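Local coordinates for protein acetyl xylan esterase (Metagenome, PDB 6XYC) that probably removes acetyl and feruloyl groups from complex xylans, as a bifunctional serine esterase of the alpha/beta-hydrolase superfamily, at residues E5-V15 / N26-Q35. Sequence-based numbering, arbitrary orientation.
Sequences EDTYSTSWTNV and NLDIYLPKEQ
A side-chain carboxylate takes a backbone N-H where this hairpin slips register: D28 OD1 accepts the amide of N14 in a nearly straight bond, 2.8 Å from N14 N. Here N14 and V15 both face L27, a G1 beta bulge, and N14 has the left-handed backbone usual at the first position of such a bulge. D28 reaches the amide because its CG lies beside its own backbone N, anti to the carbonyl carbon (chi1 -55°). V15 and L27 then bond both ways, V15 N to L27 O at 2.9 Å. Beyond the bulge W12 and I29 form a regular antiparallel hydrogen-bonded pair, W12 O receiving I29 N at 2.7 Å.

Two side-chain layers flank these bonds. On one, Y30 turns the edge of its ring into a face of Y8, with CD1 over the centre of that ring; the planes stand 62° apart and the centroids 4.9 Å. S11 CB also touches Y30, 3.6 Å from its CD1. On the other layer, W12 CE3 touches I29 CG2, while L31 CD1 meets the indole rim near the ring plane, 3.8 Å from W12 CZ3; Y108 adds an edge-to-face ring contact to W12.

Past the strand, K33 folds back, bent at its second and third torsions, to bring NZ against Y8 O in a contact so short that its detail is doubtful, while S9 OG bonds P32 O.

The hairpin forms the end of the central sheet, 26-32 pairing on with strand 73-77. K56 salt-bridges D28 OD1 and bonds N14 OD1, gripping both side chains at the bulge; its positive charge would probably stabilise D28 as a carboxylate, the form suited to accepting the N14 amide.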
ATOM      1  N   GLU A   5      18.103 -11.097  10.246  1.00 36.65           N
ATOM      2  CA  GLU A   5      19.374 -10.740   9.625  1.00 38.98           C
ATOM      3  C   GLU A   5      19.752 -11.692   8.500  1.00 41.53           C
ATOM      4  O   GLU A   5      20.364 -11.269   7.512  1.00 39.74           O
ATOM      5  CB  GLU A   5      20.477 -10.718  10.685  1.00 40.76           C
ATOM      6  CG  GLU A   5      21.783 -10.086  10.247  1.00 41.10           C
ATOM      7  CD  GLU A   5      22.763 -11.095   9.694  1.00 47.19           C
ATOM      8  OE1 GLU A   5      22.561 -12.309   9.894  1.00 47.02           O
ATOM      9  OE2 GLU A   5      23.745 -10.668   9.054  1.00 47.51           O
ATOM     10  N   ASP A   6      19.408 -12.974   8.626  1.00 42.00           N
ATOM     11  CA  ASP A   6      19.804 -13.965   7.632  1.00 46.45           C
ATOM     12  C   ASP A   6      18.883 -14.001   6.420  1.00 43.59           C
ATOM     13  O   ASP A   6      19.072 -14.857   5.546  1.00 44.09           O
ATOM     14  CB  ASP A   6      19.877 -15.358   8.270  1.00 57.45           C
ATOM     15  CG  ASP A   6      18.528 -15.861   8.741  1.00 68.45           C
ATOM     16  OD1 ASP A   6      18.416 -17.075   9.010  1.00 77.19           O
ATOM     17  OD2 ASP A   6      17.586 -15.046   8.852  1.00 56.50           O
ATOM     18  N   THR A   7      17.905 -13.100   6.329  1.00 39.77           N
ATOM     19  CA  THR A   7      17.036 -13.064   5.158  1.00 38.94           C
ATOM     20  C   THR A   7      17.575 -12.178   4.043  1.00 34.95           C
ATOM     21  O   THR A   7      17.101 -12.288   2.906  1.00 30.90           O
ATOM     22  CB  THR A   7      15.632 -12.569   5.535  1.00 33.82           C
ATOM     23  OG1 THR A   7      15.716 -11.242   6.079  1.00 33.06           O
ATOM     24  CG2 THR A   7      14.992 -13.495   6.552  1.00 36.24           C
ATOM     25  N   TYR A   8      18.556 -11.322   4.326  1.00 33.40           N
ATOM     26  CA  TYR A   8      19.042 -10.366   3.341  1.00 30.77           C
ATOM     27  C   TYR A   8      20.565 -10.337   3.309  1.00 30.87           C
ATOM     28  O   TYR A   8      21.237 -10.582   4.315  1.00 31.55           O
ATOM     29  CB  TYR A   8      18.497  -8.942   3.615  1.00 29.31           C
ATOM     30  CG  TYR A   8      18.831  -8.362   4.984  1.00 32.25           C
ATOM     31  CD1 TYR A   8      19.951  -7.558   5.168  1.00 31.33           C
ATOM     32  CD2 TYR A   8      18.017  -8.602   6.085  1.00 31.66           C
ATOM     33  CE1 TYR A   8      20.259  -7.028   6.412  1.00 32.41           C
ATOM     34  CE2 TYR A   8      18.318  -8.074   7.332  1.00 32.43           C
ATOM     35  CZ  TYR A   8      19.436  -7.285   7.489  1.00 34.23           C
ATOM     36  OH  TYR A   8      19.740  -6.756   8.722  1.00 37.77           O
ATOM     37  N   SER A   9      21.097 -10.025   2.127  1.00 31.09           N
ATOM     38  CA  SER A   9      22.529  -9.863   1.921  1.00 30.34           C
ATOM     39  C   SER A   9      22.982  -8.416   2.038  1.00 30.69           C
ATOM     40  O   SER A   9      24.164  -8.169   2.312  1.00 31.39           O
ATOM     41  CB  SER A   9      22.925 -10.393   0.538  1.00 35.04           C
ATOM     42  OG  SER A   9      22.283  -9.643  -0.480  1.00 32.02           O
ATOM     43  N   THR A  10      22.070  -7.467   1.849  1.00 28.28           N
ATOM     44  CA  THR A  10      22.390  -6.051   1.784  1.00 25.99           C
ATOM     45  C   THR A  10      21.210  -5.286   2.357  1.00 29.87           C
ATOM     46  O   THR A  10      20.053  -5.640   2.105  1.00 25.74           O
ATOM     47  CB  THR A  10      22.663  -5.607   0.345  1.00 28.76           C
ATOM     48  OG1 THR A  10      23.615  -6.487  -0.259  1.00 31.44           O
ATOM     49  CG2 THR A  10      23.204  -4.196   0.312  1.00 30.65           C
ATOM     50  N   SER A  11      21.504  -4.249   3.134  1.00 26.10           N
ATOM     51  CA  SER A  11      20.464  -3.388   3.666  1.00 27.65           C
ATOM     52  C   SER A  11      20.944  -1.948   3.627  1.00 28.89           C
ATOM     53  O   SER A  11      22.111  -1.658   3.909  1.00 26.93           O
ATOM     54  CB  SER A  11      20.083  -3.773   5.103  1.00 28.45           C
ATOM     55  OG  SER A  11      21.155  -3.554   6.002  1.00 27.68           O
ATOM     56  N   TRP A  12      20.041  -1.058   3.230  1.00 24.17           N
ATOM     57  CA  TRP A  12      20.174   0.375   3.448  1.00 25.63           C
ATOM     58  C   TRP A  12      18.989   0.783   4.313  1.00 29.87           C
ATOM     59  O   TRP A  12      17.839   0.570   3.915  1.00 28.05           O
ATOM     60  CB  TRP A  12      20.156   1.162   2.140  1.00 26.83           C
ATOM     61  CG  TRP A  12      21.279   0.922   1.171  1.00 27.24           C
ATOM     62  CD1 TRP A  12      22.431   1.650   1.049  1.00 28.17           C
ATOM     63  CD2 TRP A  12      21.325  -0.076   0.146  1.00 27.52           C
ATOM     64  NE1 TRP A  12      23.199   1.150   0.024  1.00 28.42           N
ATOM     65  CE2 TRP A  12      22.544   0.088  -0.543  1.00 27.68           C
ATOM     66  CE3 TRP A  12      20.459  -1.102  -0.248  1.00 27.89           C
ATOM     67  CZ2 TRP A  12      22.915  -0.733  -1.607  1.00 28.64           C
ATOM     68  CZ3 TRP A  12      20.832  -1.920  -1.302  1.00 29.21           C
ATOM     69  CH2 TRP A  12      22.053  -1.732  -1.968  1.00 31.22           C
ATOM     70  N   THR A  13      19.248   1.347   5.491  1.00 27.45           N
ATOM     71  CA  THR A  13      18.154   1.796   6.338  1.00 25.92           C
ATOM     72  C   THR A  13      18.153   3.313   6.465  1.00 29.04           C
ATOM     73  O   THR A  13      19.202   3.964   6.410  1.00 28.82           O
ATOM     74  CB  THR A  13      18.211   1.150   7.732  1.00 28.46           C
ATOM     75  OG1 THR A  13      19.502   1.344   8.322  1.00 31.70           O
ATOM     76  CG2 THR A  13      17.908  -0.339   7.630  1.00 27.31           C
ATOM     77  N   ASN A  14      16.946   3.866   6.604  1.00 26.82           N
ATOM     78  CA  ASN A  14      16.748   5.305   6.789  1.00 29.49           C
ATOM     79  C   ASN A  14      17.340   6.103   5.627  1.00 28.86           C
ATOM     80  O   ASN A  14      18.118   7.043   5.809  1.00 28.33           O
ATOM     81  CB  ASN A  14      17.317   5.750   8.134  1.00 26.97           C
ATOM     82  CG  ASN A  14      16.458   5.284   9.294  1.00 33.09           C
ATOM     83  OD1 ASN A  14      15.267   5.582   9.349  1.00 34.16           O
ATOM     84  ND2 ASN A  14      17.050   4.532  10.212  1.00 36.46           N
ATOM     85  N   VAL A  15      16.944   5.713   4.421  1.00 26.75           N
ATOM     86  CA  VAL A  15      17.231   6.457   3.203  1.00 27.67           C
ATOM     87  C   VAL A  15      16.059   7.395   2.958  1.00 26.21           C
ATOM     88  O   VAL A  15      14.911   6.952   2.851  1.00 24.14           O
ATOM     89  CB  VAL A  15      17.437   5.504   2.018  1.00 27.13           C
ATOM     90  CG1 VAL A  15      17.627   6.283   0.741  1.00 29.82           C
ATOM     91  CG2 VAL A  15      18.616   4.571   2.292  1.00 30.50           C
ATOM     92  N   ASN A  26      11.471   8.566   5.071  1.00 24.81           N
ATOM     93  CA  ASN A  26      12.546   7.591   4.993  1.00 23.94           C
ATOM     94  C   ASN A  26      12.009   6.236   4.553  1.00 24.43           C
ATOM     95  O   ASN A  26      10.828   5.928   4.713  1.00 23.80           O
ATOM     96  CB  ASN A  26      13.253   7.443   6.340  1.00 26.38           C
ATOM     97  CG  ASN A  26      14.140   8.620   6.671  1.00 29.20           C
ATOM     98  OD1 ASN A  26      14.423   9.465   5.827  1.00 26.76           O
ATOM     99  ND2 ASN A  26      14.597   8.669   7.921  1.00 31.67           N
ATOM    100  N   LEU A  27      12.904   5.420   4.006  1.00 23.30           N
ATOM    101  CA  LEU A  27      12.581   4.041   3.680  1.00 23.90           C
ATOM    102  C   LEU A  27      13.785   3.161   3.976  1.00 26.24           C
ATOM    103  O   LEU A  27      14.903   3.647   4.155  1.00 23.25           O
ATOM    104  CB  LEU A  27      12.158   3.892   2.211  1.00 21.66           C
ATOM    105  CG  LEU A  27      13.033   4.513   1.126  1.00 26.49           C
ATOM    106  CD1 LEU A  27      14.226   3.641   0.818  1.00 25.09           C
ATOM    107  CD2 LEU A  27      12.175   4.745  -0.120  1.00 23.26           C
ATOM    108  N   ASP A  28      13.536   1.856   4.039  1.00 24.48           N
ATOM    109  CA  ASP A  28      14.579   0.852   4.199  1.00 22.44           C
ATOM    110  C   ASP A  28      14.563  -0.061   2.982  1.00 26.67           C
ATOM    111  O   ASP A  28      13.493  -0.398   2.466  1.00 25.38           O
ATOM    112  CB  ASP A  28      14.371   0.034   5.473  1.00 23.83           C
ATOM    113  CG  ASP A  28      14.263   0.896   6.714  1.00 25.64           C
ATOM    114  OD1 ASP A  28      14.883   1.984   6.745  1.00 25.79           O
ATOM    115  OD2 ASP A  28      13.552   0.478   7.648  1.00 26.75           O
ATOM    116  N   ILE A  29      15.746  -0.463   2.522  1.00 26.35           N
ATOM    117  CA  ILE A  29      15.876  -1.328   1.352  1.00 24.95           C
ATOM    118  C   ILE A  29      16.657  -2.572   1.752  1.00 27.98           C
ATOM    119  O   ILE A  29      17.739  -2.465   2.333  1.00 29.56           O
ATOM    120  CB  ILE A  29      16.577  -0.605   0.187  1.00 24.50           C
ATOM    121  CG1 ILE A  29      15.796   0.643  -0.228  1.00 26.93           C
ATOM    122  CG2 ILE A  29      16.737  -1.546  -0.993  1.00 28.12           C
ATOM    123  CD1 ILE A  29      16.522   1.509  -1.236  1.00 30.25           C
ATOM    124  N   TYR A  30      16.120  -3.745   1.428  1.00 24.04           N
ATOM    125  CA  TYR A  30      16.765  -5.026   1.700  1.00 26.32           C
ATOM    126  C   TYR A  30      16.844  -5.836   0.412  1.00 27.56           C
ATOM    127  O   TYR A  30      15.862  -5.915  -0.330  1.00 26.69           O
ATOM    128  CB  TYR A  30      16.002  -5.832   2.757  1.00 24.08           C
ATOM    129  CG  TYR A  30      15.811  -5.126   4.077  1.00 26.45           C
ATOM    130  CD1 TYR A  30      16.747  -5.243   5.089  1.00 26.62           C
ATOM    131  CD2 TYR A  30      14.681  -4.352   4.316  1.00 25.62           C
ATOM    132  CE1 TYR A  30      16.572  -4.607   6.301  1.00 27.91           C
ATOM    133  CE2 TYR A  30      14.500  -3.706   5.523  1.00 26.83           C
ATOM    134  CZ  TYR A  30      15.451  -3.839   6.515  1.00 26.81           C
ATOM    135  OH  TYR A  30      15.282  -3.205   7.724  1.00 28.62           O
ATOM    136  N   LEU A  31      18.016  -6.446   0.146  1.00 27.58           N
ATOM    137  CA  LEU A  31      18.167  -7.343  -0.993  1.00 28.22           C
ATOM    138  C   LEU A  31      18.288  -8.789  -0.511  1.00 28.87           C
ATOM    139  O   LEU A  31      18.880  -9.036   0.545  1.00 27.59           O
ATOM    140  CB  LEU A  31      19.399  -6.990  -1.830  1.00 27.81           C
ATOM    141  CG  LEU A  31      19.547  -5.520  -2.230  1.00 28.48           C
ATOM    142  CD1 LEU A  31      20.844  -5.305  -3.005  1.00 31.06           C
ATOM    143  CD2 LEU A  31      18.345  -5.048  -3.041  1.00 30.37           C
ATOM    144  N   PRO A  32      17.755  -9.763  -1.255  1.00 29.75           N
ATOM    145  CA  PRO A  32      17.711 -11.137  -0.737  1.00 32.40           C
ATOM    146  C   PRO A  32      19.093 -11.704  -0.444  1.00 36.51           C
ATOM    147  O   PRO A  32      20.097 -11.318  -1.045  1.00 33.17           O
ATOM    148  CB  PRO A  32      17.015 -11.924  -1.857  1.00 35.95           C
ATOM    149  CG  PRO A  32      16.235 -10.897  -2.630  1.00 31.32           C
ATOM    150  CD  PRO A  32      17.036  -9.622  -2.537  1.00 31.39           C
ATOM    151  N   LYS A  33      19.127 -12.647   0.500  1.00 37.00           N
ATOM    152  CA  LYS A  33      20.365 -13.360   0.804  1.00 40.19           C
ATOM    153  C   LYS A  33      20.923 -14.032  -0.439  1.00 40.89           C
ATOM    154  O   LYS A  33      22.112 -13.901  -0.755  1.00 42.63           O
ATOM    155  CB  LYS A  33      20.110 -14.389   1.905  1.00 38.49           C
ATOM    156  CG  LYS A  33      21.315 -15.256   2.247  1.00 40.40           C
ATOM    157  CD  LYS A  33      22.304 -14.566   3.199  1.00 48.60           C
ATOM    158  CE  LYS A  33      21.628 -13.818   4.343  1.00 50.08           C
ATOM    159  NZ  LYS A  33      22.458 -12.707   4.879  1.00 46.66           N
ATOM    160  N   GLU A  34      20.087 -14.806  -1.121  1.00 43.88           N
ATOM    161  CA  GLU A  34      20.418 -15.393  -2.410  1.00 47.88           C
ATOM    162  C   GLU A  34      20.858 -14.299  -3.373  1.00 49.66           C
ATOM    163  O   GLU A  34      20.016 -13.599  -3.944  1.00 48.05           O
ATOM    164  CB  GLU A  34      19.210 -16.150  -2.968  1.00 59.40           C
ATOM    165  CG  GLU A  34      17.873 -15.433  -2.773  1.00 64.79           C
ATOM    166  CD  GLU A  34      16.711 -16.386  -2.516  1.00 73.74           C
ATOM    167  OE1 GLU A  34      15.607 -16.147  -3.044  1.00 68.55           O
ATOM    168  OE2 GLU A  34      16.891 -17.379  -1.781  1.00108.40           O
ATOM    169  N   GLN A  35      22.166 -14.139  -3.562  1.00 49.84           N
ATOM    170  CA  GLN A  35      22.681 -13.021  -4.343  1.00 52.31           C
ATOM    171  C   GLN A  35      22.421 -13.237  -5.831  1.00 57.54           C
ATOM    172  O   GLN A  35      22.473 -14.363  -6.336  1.00 56.81           O
ATOM    173  CB  GLN A  35      24.177 -12.837  -4.081  1.00 56.07           C
ATOM    174  CG  GLN A  35      24.527 -12.737  -2.598  1.00 51.30           C
ATOM    175  CD  GLN A  35      25.583 -11.686  -2.301  1.00 51.51           C
ATOM    176  OE1 GLN A  35      25.831 -10.786  -3.101  1.00 51.30           O
ATOM    177  NE2 GLN A  35      26.206 -11.796  -1.135  1.00 41.01           N
TER